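Local coordinates for protein CcbJ (Streptomyces caelestis, PDB 4HGZ) that probably transfers a methyl group from S-adenosyl-L-methionine to a nitrogen atom of its substrate, as a member of the S-adenosyl-L-methionine-dependent methyltransferases, at residues F134-T139 / V167-N172; A174-A179 / S263-S268; T207-H212 / P225-Y230. One frame throughout, in Å; residues are numbered along the deposited sequence.

Contact 1 of 3, residues F134-T139 / V167-N172; sequences FAAFNT and VVQCLN
F134 and A135 run beside V167 and V168 as parallel neighbours at the middle of the mixed sheet, where strands 130-135 and 164-171 lie next to each other. The backbone bonds alternate along the seam: A135 N gives its hydrogen to V167 O (2.9 Å), Q169 N to A135 O, and, after the chain has left strand geometry at A136 and F137, N138 N to Q169 O. Q169 fills the bend. From CB its chain runs out extended, with CG anti to the backbone N (chi1 167°). Q169 CB and Q169 CG each lie 4.0 Å from F137 N, CD comes slightly closer, and Q169 OE1 takes the F137 N-H at 2.8 Å, in the plane of its amide and on a lone pair. The other branch of that amide, NE2, makes a weak hydrogen bond to D49. In the opposite sense, N138 OD1 accepts from L171 N at 2.8 Å in the plane of the side-chain amide, while the N138 side chain crosses that of L171 at about a right angle. One ordered water donates to A135 O (3.1 Å) and to Q169 O (2.9 Å), so it spans the place where the strands part. Near the start, F134 CB and V167 CB meet at 3.8 Å on the side covered by helix 50-61. T139 tightens the turn, since its N and OG1 both bond to A136 O. The side chain of A136 lies about 4 Å from that of R75, which binds S-adenosyl-L-homocysteine. Where strand pairing stops, therefore, two side-chain amides and a water supplement the one remaining backbone bond, N138 N to Q169 O, fixing the course of the loop that leaves strand 130-135 beside the cofactor site.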
loop_
_atom_site.group_PDB
_atom_site.type_symbol
_atom_site.label_atom_id
_atom_site.label_comp_id
_atom_site.label_asym_id
_atom_site.label_seq_id
_atom_site.Cartn_x
_atom_site.Cartn_y
_atom_site.Cartn_z
ATOM N N PHE C 134 -0.863 -37.299 -8.964
ATOM C CA PHE C 134 -0.553 -35.991 -8.405
ATOM C C PHE C 134 -0.031 -34.991 -9.399
ATOM O O PHE C 134 0.484 -35.341 -10.467
ATOM C CB PHE C 134 0.393 -36.079 -7.203
ATOM C CG PHE C 134 1.801 -36.462 -7.552
ATOM C CD1 PHE C 134 2.791 -35.493 -7.659
ATOM C CD2 PHE C 134 2.150 -37.794 -7.733
ATOM C CE1 PHE C 134 4.104 -35.842 -7.968
ATOM C CE2 PHE C 134 3.464 -38.156 -8.036
ATOM C CZ PHE C 134 4.438 -37.180 -8.156
ATOM N N ALA C 135 -0.153 -33.732 -8.999
ATOM C CA ALA C 135 0.220 -32.617 -9.824
ATOM C C ALA C 135 0.841 -31.545 -8.935
ATOM O O ALA C 135 0.146 -30.823 -8.243
ATOM C CB ALA C 135 -1.004 -32.090 -10.532
ATOM N N ALA C 136 2.161 -31.450 -8.971
ATOM C CA ALA C 136 2.904 -30.532 -8.125
ATOM C C ALA C 136 3.053 -29.137 -8.731
ATOM O O ALA C 136 2.733 -28.908 -9.891
ATOM C CB ALA C 136 4.265 -31.115 -7.815
ATOM N N PHE C 137 3.524 -28.204 -7.915
ATOM C CA PHE C 137 3.785 -26.830 -8.337
ATOM C C PHE C 137 2.934 -26.330 -9.509
ATOM O O PHE C 137 3.427 -26.169 -10.624
ATOM C CB PHE C 137 5.271 -26.639 -8.644
ATOM C CG PHE C 137 5.723 -25.209 -8.551
ATOM C CD1 PHE C 137 5.267 -24.391 -7.515
ATOM C CD2 PHE C 137 6.612 -24.677 -9.482
ATOM C CE1 PHE C 137 5.685 -23.059 -7.407
ATOM C CE2 PHE C 137 7.035 -23.342 -9.384
ATOM C CZ PHE C 137 6.571 -22.530 -8.342
ATOM N N ASN C 138 1.658 -26.077 -9.237
ATOM C CA ASN C 138 0.765 -25.407 -10.186
ATOM C C ASN C 138 0.507 -26.118 -11.501
ATOM O O ASN C 138 0.016 -25.504 -12.445
ATOM C CB ASN C 138 1.247 -23.984 -10.472
ATOM C CG ASN C 138 1.194 -23.102 -9.247
ATOM O OD1 ASN C 138 0.301 -23.230 -8.414
ATOM N ND2 ASN C 138 2.156 -22.207 -9.124
ATOM N N THR C 139 0.814 -27.405 -11.582
ATOM C CA THR C 139 0.604 -28.104 -12.841
ATOM C C THR C 139 -0.871 -28.050 -13.251
ATOM O O THR C 139 -1.205 -27.751 -14.398
ATOM C CB THR C 139 1.110 -29.545 -12.793
ATOM O OG1 THR C 139 2.535 -29.533 -12.891
ATOM C CG2 THR C 139 0.565 -30.342 -13.976
ATOM N N VAL C 167 -3.746 -35.777 -5.600
ATOM C CA VAL C 167 -3.049 -34.771 -4.813
ATOM C C VAL C 167 -2.574 -33.651 -5.711
ATOM O O VAL C 167 -1.891 -33.902 -6.695
ATOM C CB VAL C 167 -1.803 -35.379 -4.134
ATOM C CG1 VAL C 167 -1.066 -34.316 -3.329
ATOM C CG2 VAL C 167 -2.191 -36.551 -3.252
ATOM N N VAL C 168 -2.929 -32.417 -5.370
ATOM C CA VAL C 168 -2.479 -31.251 -6.119
ATOM C C VAL C 168 -1.825 -30.263 -5.171
ATOM O O VAL C 168 -2.158 -30.204 -3.993
ATOM C CB VAL C 168 -3.649 -30.492 -6.815
ATOM C CG1 VAL C 168 -4.481 -31.429 -7.656
ATOM C CG2 VAL C 168 -4.519 -29.835 -5.796
ATOM N N GLN C 169 -0.902 -29.481 -5.700
ATOM C CA GLN C 169 -0.302 -28.408 -4.971
ATOM C C GLN C 169 -0.445 -27.176 -5.823
ATOM O O GLN C 169 0.086 -27.121 -6.932
ATOM C CB GLN C 169 1.174 -28.706 -4.750
ATOM C CG GLN C 169 1.985 -27.517 -4.255
ATOM C CD GLN C 169 3.448 -27.843 -4.180
ATOM O OE1 GLN C 169 4.067 -28.246 -5.175
ATOM N NE2 GLN C 169 4.016 -27.697 -2.988
ATOM N N CYS C 170 -1.154 -26.181 -5.303
ATOM C CA CYS C 170 -1.507 -24.994 -6.075
ATOM C C CYS C 170 -1.301 -23.718 -5.282
ATOM O O CYS C 170 -1.456 -23.708 -4.069
ATOM C CB CYS C 170 -2.984 -25.048 -6.462
ATOM S SG CYS C 170 -3.512 -26.542 -7.233
ATOM N N LEU C 171 -0.990 -22.632 -5.978
ATOM C CA LEU C 171 -0.925 -21.327 -5.337
ATOM C C LEU C 171 -2.266 -21.004 -4.693
ATOM O O LEU C 171 -3.322 -21.352 -5.216
ATOM C CB LEU C 171 -0.536 -20.249 -6.348
ATOM C CG LEU C 171 -1.554 -19.905 -7.430
ATOM C CD1 LEU C 171 -2.441 -18.776 -6.949
ATOM C CD2 LEU C 171 -0.835 -19.502 -8.707
ATOM N N ASN C 172 -2.209 -20.357 -3.538
ATOM C CA ASN C 172 -3.394 -20.012 -2.763
ATOM C C ASN C 172 -3.583 -18.502 -2.858
ATOM O O ASN C 172 -2.852 -17.736 -2.237
ATOM C CB ASN C 172 -3.162 -20.444 -1.315
ATOM C CG ASN C 172 -4.258 -19.976 -0.364
ATOM O OD1 ASN C 172 -5.446 -20.215 -0.591
ATOM N ND2 ASN C 172 -3.849 -19.337 0.738
HETATM O O HOH W 1 -1.156 -28.234 -9.308
#

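Contact 2 of 3, residues A174-A179 / S263-S268; sequences AGQRLA and SRYHVS
G175 comes up against S263 and R264, and here backbone meets backbone directly, with no side chain between. With no side chain on its CA, the glycine can set that atom 3.5 Å from S263 O, in a CA-H...O approach with an angle of 155° at the hydrogen. G175 O in turn lies 3.9 Å from R264 CG, near the base of the arginine side chain. S263 O also accepts a hydrogen bond from N172 ND2, which holds the turn before strand 265-272 against the end of strand 164-171. The outer part is looser and rests on two long polar side chains. Q176 sends CG anti to its backbone N and bends at chi2 (101°), which swings its amide round to R264. There Q176 OE1 stands 3.2 Å from R264 NH1 and Q176 NE2 3.3 Å from R264 O. The amide and guanidinium planes are 53° apart, and NE2 sits over one guanidinium face, offset toward the rim. R264 is exposed, and its chain bends at chi3, which brings the guanidinium alongside the Q176 amide. The nearest atom of the Y265 ring, CE2, is 4.3 Å from Q176 NE2, approached obliquely. On the side of A174 and R177, P203 and T180 of a second subunit pack against the chain. The short, weakly bonded helical turn 173-176 thus abuts the residues that lead into strand 265-272, the antiparallel neighbour of strand 164-171, in the 3-2-1-4-5-7-6 strand order typical of the class I methyltransferase fold.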
loop_
_atom_site.group_PDB
_atom_site.type_symbol
_atom_site.label_atom_id
_atom_site.label_comp_id
_atom_site.label_asym_id
_atom_site.label_seq_id
_atom_site.Cartn_x
_atom_site.Cartn_y
_atom_site.Cartn_z
ATOM N N ALA C 174 -5.548 -16.022 -1.823
ATOM C CA ALA C 174 -5.590 -15.186 -0.615
ATOM C C ALA C 174 -4.196 -14.892 -0.084
ATOM O O ALA C 174 -3.805 -13.732 0.052
ATOM C CB ALA C 174 -6.428 -15.832 0.466
ATOM N N GLY C 175 -3.447 -15.948 0.210
ATOM C CA GLY C 175 -2.132 -15.817 0.828
ATOM C C GLY C 175 -1.062 -15.274 -0.092
ATOM O O GLY C 175 -0.023 -14.817 0.359
ATOM N N GLN C 176 -1.319 -15.315 -1.390
ATOM C CA GLN C 176 -0.347 -14.863 -2.379
ATOM C C GLN C 176 -0.500 -13.357 -2.685
ATOM O O GLN C 176 0.326 -12.782 -3.380
ATOM C CB GLN C 176 -0.497 -15.714 -3.652
ATOM C CG GLN C 176 0.527 -15.462 -4.745
ATOM C CD GLN C 176 1.631 -16.497 -4.778
ATOM O OE1 GLN C 176 2.727 -16.220 -5.256
ATOM N NE2 GLN C 176 1.357 -17.686 -4.261
ATOM N N ARG C 177 -1.559 -12.730 -2.166
ATOM C CA ARG C 177 -1.800 -11.284 -2.341
ATOM C C ARG C 177 -1.381 -10.745 -3.714
ATOM O O ARG C 177 -0.498 -9.896 -3.815
ATOM C CB ARG C 177 -1.123 -10.460 -1.232
ATOM C CG ARG C 177 -1.719 -10.653 0.167
ATOM C CD ARG C 177 -1.570 -9.401 1.054
ATOM N NE ARG C 177 -2.666 -8.442 0.873
ATOM C CZ ARG C 177 -3.731 -8.348 1.670
ATOM N NH1 ARG C 177 -3.859 -9.150 2.717
ATOM N NH2 ARG C 177 -4.671 -7.445 1.422
ATOM N N LEU C 178 -2.034 -11.231 -4.762
ATOM C CA LEU C 178 -1.702 -10.844 -6.122
ATOM C C LEU C 178 -2.302 -9.491 -6.437
ATOM O O LEU C 178 -3.506 -9.311 -6.324
ATOM C CB LEU C 178 -2.258 -11.874 -7.110
ATOM C CG LEU C 178 -1.675 -13.285 -6.996
ATOM C CD1 LEU C 178 -2.568 -14.295 -7.690
ATOM C CD2 LEU C 178 -0.267 -13.338 -7.568
ATOM N N ALA C 179 -1.468 -8.544 -6.848
ATOM C CA ALA C 179 -1.972 -7.240 -7.262
ATOM C C ALA C 179 -2.718 -7.350 -8.586
ATOM O O ALA C 179 -2.402 -8.208 -9.424
ATOM C CB ALA C 179 -0.841 -6.238 -7.376
ATOM N N SER C 263 -1.188 -18.729 3.866
ATOM C CA SER C 263 -0.382 -19.738 3.208
ATOM C C SER C 263 -0.253 -19.402 1.735
ATOM O O SER C 263 -1.255 -19.190 1.047
ATOM C CB SER C 263 -1.008 -21.121 3.374
ATOM O OG SER C 263 -1.062 -21.520 4.735
ATOM N N ARG C 264 0.978 -19.355 1.241
ATOM C CA ARG C 264 1.193 -19.044 -0.165
ATOM C C ARG C 264 0.688 -20.174 -1.071
ATOM O O ARG C 264 0.200 -19.932 -2.181
ATOM C CB ARG C 264 2.660 -18.698 -0.428
ATOM C CG ARG C 264 3.050 -17.274 0.016
ATOM C CD ARG C 264 4.557 -17.026 -0.066
ATOM N NE ARG C 264 5.181 -17.681 -1.220
ATOM C CZ ARG C 264 5.192 -17.190 -2.460
ATOM N NH1 ARG C 264 4.601 -16.024 -2.721
ATOM N NH2 ARG C 264 5.794 -17.868 -3.440
ATOM N N TYR C 265 0.763 -21.404 -0.578
ATOM C CA TYR C 265 0.298 -22.556 -1.351
ATOM C C TYR C 265 -0.619 -23.429 -0.533
ATOM O O TYR C 265 -0.752 -23.251 0.673
ATOM C CB TYR C 265 1.487 -23.399 -1.836
ATOM C CG TYR C 265 2.204 -22.750 -2.977
ATOM C CD1 TYR C 265 1.874 -23.060 -4.295
ATOM C CD2 TYR C 265 3.190 -21.796 -2.750
ATOM C CE1 TYR C 265 2.523 -22.452 -5.357
ATOM C CE2 TYR C 265 3.840 -21.173 -3.813
ATOM C CZ TYR C 265 3.498 -21.509 -5.110
ATOM O OH TYR C 265 4.133 -20.907 -6.164
ATOM N N HIS C 266 -1.253 -24.385 -1.192
ATOM C CA HIS C 266 -1.831 -25.486 -0.460
ATOM C C HIS C 266 -1.546 -26.806 -1.155
ATOM O O HIS C 266 -1.234 -26.849 -2.340
ATOM C CB HIS C 266 -3.321 -25.299 -0.235
ATOM C CG HIS C 266 -4.132 -25.308 -1.492
ATOM N ND1 HIS C 266 -4.680 -26.459 -2.014
ATOM C CD2 HIS C 266 -4.519 -24.299 -2.309
ATOM C CE1 HIS C 266 -5.350 -26.162 -3.113
ATOM N NE2 HIS C 266 -5.272 -24.858 -3.311
ATOM N N VAL C 267 -1.610 -27.872 -0.374
ATOM C CA VAL C 267 -1.531 -29.214 -0.880
ATOM C C VAL C 267 -2.855 -29.846 -0.497
ATOM O O VAL C 267 -3.236 -29.852 0.670
ATOM C CB VAL C 267 -0.382 -29.970 -0.226
ATOM C CG1 VAL C 267 -0.470 -31.446 -0.538
ATOM C CG2 VAL C 267 0.940 -29.399 -0.672
ATOM N N SER C 268 -3.572 -30.349 -1.486
ATOM C CA SER C 268 -4.893 -30.891 -1.252
ATOM C C SER C 268 -4.930 -32.350 -1.663
ATOM O O SER C 268 -4.336 -32.741 -2.672
ATOM C CB SER C 268 -5.940 -30.094 -2.035
ATOM O OG SER C 268 -5.849 -28.713 -1.734
#

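Contact 3 of 3, residues T207-H212 / P225-Y230; sequences TLSAHH and PYRLRY
The beta hairpin of strands 207-216 and 221-229 pairs T207 with R229, L208 with L228, S209 with R227, A210 with Y226 and H211 with P225. The 207-212 and 225-229 segments run antiparallel, at 173°. L208 and L228 exchange backbone bonds in both directions, L228 N reaching L208 O at 2.8 Å, and A210 and Y226 do the same, with A210 N to Y226 O at 2.9 Å. On the face of L208, A210, Y226 and L228 the contacts are mostly apolar. A chi1 of 73° puts Y226 CG between its backbone N and carbonyl carbon and turns the ring across to the partner strand. A210 CB then lies over the ring face, 3.9 Å from its centroid, in a CH-pi contact, while the hydroxyl continues to E197 of strand 193-202, beyond the partner strand, to which it is hydrogen-bonded. L208 CD1 meets L228 CD1 at 4.1 Å and leans obliquely on the Y230 ring as well. The other face carries more polar groups. S209 OG sits 3.7 Å above the centre of the R227 guanidinium, and P225 CG lies over one face of the H211 imidazole, 4.1 Å from its centroid. Residues L189, E190 and D191 of a third subunit pack on S209, H211 and P225. T207 CG2 touches R229 CG with the side chains at about a right angle, and the R229 guanidinium goes on to a salt bridge with E235. The chemistry implies a hairpin held centrally by its backbone bonds and divided by face: L228 and Y230 pack on L171 of the mixed sheet, while Y226 reaches across its own sheet to E197, and S209, H211 and P225 meet the third subunit.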
loop_
_atom_site.group_PDB
_atom_site.type_symbol
_atom_site.label_atom_id
_atom_site.label_comp_id
_atom_site.label_asym_id
_atom_site.label_seq_id
_atom_site.Cartn_x
_atom_site.Cartn_y
_atom_site.Cartn_z
ATOM N N THR C 207 -6.478 -15.318 -14.206
ATOM C CA THR C 207 -5.307 -15.748 -14.945
ATOM C C THR C 207 -4.068 -14.998 -14.525
ATOM O O THR C 207 -4.140 -13.853 -14.068
ATOM C CB THR C 207 -5.477 -15.504 -16.451
ATOM O OG1 THR C 207 -5.836 -14.131 -16.672
ATOM C CG2 THR C 207 -6.559 -16.397 -17.006
ATOM N N LEU C 208 -2.928 -15.657 -14.703
ATOM C CA LEU C 208 -1.628 -15.003 -14.651
ATOM C C LEU C 208 -0.882 -15.317 -15.936
ATOM O O LEU C 208 -0.842 -16.466 -16.390
ATOM C CB LEU C 208 -0.808 -15.510 -13.476
ATOM C CG LEU C 208 -1.243 -15.060 -12.102
ATOM C CD1 LEU C 208 -0.683 -16.039 -11.091
ATOM C CD2 LEU C 208 -0.748 -13.632 -11.853
ATOM N N SER C 209 -0.296 -14.286 -16.518
ATOM C CA SER C 209 0.550 -14.443 -17.676
ATOM C C SER C 209 1.851 -13.699 -17.369
ATOM O O SER C 209 1.847 -12.499 -17.092
ATOM C CB SER C 209 -0.140 -13.870 -18.907
ATOM O OG SER C 209 0.741 -13.855 -20.014
ATOM N N ALA C 210 2.961 -14.420 -17.401
ATOM C CA ALA C 210 4.218 -13.864 -16.943
ATOM C C ALA C 210 5.400 -14.299 -17.800
ATOM O O ALA C 210 5.340 -15.298 -18.508
ATOM C CB ALA C 210 4.452 -14.261 -15.503
ATOM N N HIS C 211 6.462 -13.513 -17.734
ATOM C CA HIS C 211 7.769 -13.917 -18.214
ATOM C C HIS C 211 8.720 -13.997 -17.037
ATOM O O HIS C 211 8.814 -13.062 -16.234
ATOM C CB HIS C 211 8.331 -12.884 -19.177
ATOM C CG HIS C 211 7.764 -12.971 -20.552
ATOM N ND1 HIS C 211 8.536 -13.265 -21.654
ATOM C CD2 HIS C 211 6.503 -12.804 -21.007
ATOM C CE1 HIS C 211 7.774 -13.271 -22.730
ATOM N NE2 HIS C 211 6.536 -12.993 -22.367
ATOM N N HIS C 212 9.428 -15.110 -16.928
ATOM C CA HIS C 212 10.592 -15.138 -16.074
ATOM C C HIS C 212 11.722 -14.575 -16.925
ATOM O O HIS C 212 11.971 -15.065 -18.021
ATOM C CB HIS C 212 10.896 -16.562 -15.607
ATOM C CG HIS C 212 12.085 -16.657 -14.699
ATOM N ND1 HIS C 212 11.978 -16.649 -13.324
ATOM C CD2 HIS C 212 13.411 -16.750 -14.972
ATOM C CE1 HIS C 212 13.185 -16.732 -12.790
ATOM N NE2 HIS C 212 14.072 -16.796 -13.768
ATOM N N PRO C 225 8.279 -17.514 -20.786
ATOM C CA PRO C 225 6.860 -17.216 -20.645
ATOM C C PRO C 225 6.097 -18.332 -19.958
ATOM O O PRO C 225 6.429 -19.510 -20.113
ATOM C CB PRO C 225 6.375 -17.117 -22.094
ATOM C CG PRO C 225 7.608 -16.978 -22.924
ATOM C CD PRO C 225 8.660 -17.731 -22.189
ATOM N N TYR C 226 5.069 -17.960 -19.210
ATOM C CA TYR C 226 4.146 -18.946 -18.685
ATOM C C TYR C 226 2.749 -18.352 -18.414
ATOM O O TYR C 226 2.562 -17.140 -18.432
ATOM C CB TYR C 226 4.754 -19.682 -17.472
ATOM C CG TYR C 226 4.846 -18.872 -16.201
ATOM C CD1 TYR C 226 3.805 -18.869 -15.289
ATOM C CD2 TYR C 226 5.976 -18.113 -15.908
ATOM C CE1 TYR C 226 3.876 -18.136 -14.129
ATOM C CE2 TYR C 226 6.056 -17.373 -14.741
ATOM C CZ TYR C 226 5.003 -17.389 -13.857
ATOM O OH TYR C 226 5.055 -16.658 -12.690
ATOM N N ARG C 227 1.768 -19.216 -18.201
ATOM C CA ARG C 227 0.398 -18.786 -18.000
ATOM C C ARG C 227 -0.263 -19.745 -17.040
ATOM O O ARG C 227 -0.101 -20.944 -17.171
ATOM C CB ARG C 227 -0.387 -18.813 -19.316
ATOM C CG ARG C 227 0.097 -17.848 -20.383
ATOM C CD ARG C 227 -0.818 -17.867 -21.606
ATOM N NE ARG C 227 -0.434 -16.848 -22.584
ATOM C CZ ARG C 227 -1.038 -15.668 -22.725
ATOM N NH1 ARG C 227 -2.075 -15.346 -21.958
ATOM N NH2 ARG C 227 -0.609 -14.807 -23.639
ATOM N N LEU C 228 -1.006 -19.210 -16.077
ATOM C CA LEU C 228 -1.787 -20.030 -15.162
ATOM C C LEU C 228 -3.237 -19.566 -15.177
ATOM O O LEU C 228 -3.518 -18.398 -15.423
ATOM C CB LEU C 228 -1.250 -19.902 -13.728
ATOM C CG LEU C 228 0.228 -20.200 -13.500
ATOM C CD1 LEU C 228 0.635 -19.758 -12.117
ATOM C CD2 LEU C 228 0.543 -21.676 -13.712
ATOM N N ARG C 229 -4.157 -20.481 -14.920
ATOM C CA ARG C 229 -5.465 -20.078 -14.444
ATOM C C ARG C 229 -5.613 -20.699 -13.085
ATOM O O ARG C 229 -5.626 -21.924 -12.972
ATOM C CB ARG C 229 -6.644 -20.535 -15.329
ATOM C CG ARG C 229 -7.884 -19.737 -14.936
ATOM C CD ARG C 229 -9.200 -20.484 -14.976
ATOM N NE ARG C 229 -9.420 -21.415 -13.873
ATOM C CZ ARG C 229 -10.465 -21.372 -13.050
ATOM N NH1 ARG C 229 -11.386 -20.423 -13.170
ATOM N NH2 ARG C 229 -10.589 -22.286 -12.100
ATOM N N TYR C 230 -5.726 -19.869 -12.049
ATOM C CA TYR C 230 -5.804 -20.419 -10.697
ATOM C C TYR C 230 -7.245 -20.581 -10.247
ATOM O O TYR C 230 -8.165 -20.031 -10.853
ATOM C CB TYR C 230 -5.025 -19.559 -9.700
ATOM C CG TYR C 230 -5.456 -18.116 -9.656
ATOM C CD1 TYR C 230 -6.563 -17.722 -8.920
ATOM C CD2 TYR C 230 -4.755 -17.146 -10.350
ATOM C CE1 TYR C 230 -6.963 -16.399 -8.881
ATOM C CE2 TYR C 230 -5.150 -15.814 -10.318
ATOM C CZ TYR C 230 -6.254 -15.454 -9.583
ATOM O OH TYR C 230 -6.637 -14.143 -9.542
#

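Going from the N terminus, contact 1 closes first: the chain leaves strand 130-135, passes through helix 146-159 and returns along strand 164-171. Contact 2 then opens immediately, at helix 173-176, and ends only with strand 265-272, so the two lie in series. Contact 3, a short hairpin closure, falls wholly within the long loop of contact 2, and no contacts cross. That loop includes the four-stranded antiparallel sheet, which contact 3 helps to build, before the chain rejoins the mixed sheet. L171 of contact 1 touches L208, L228 and Y230 of contact 3, joining the two sheets. Separately, L178 of contact 2 ties the segment after helix 173-176 to Y230.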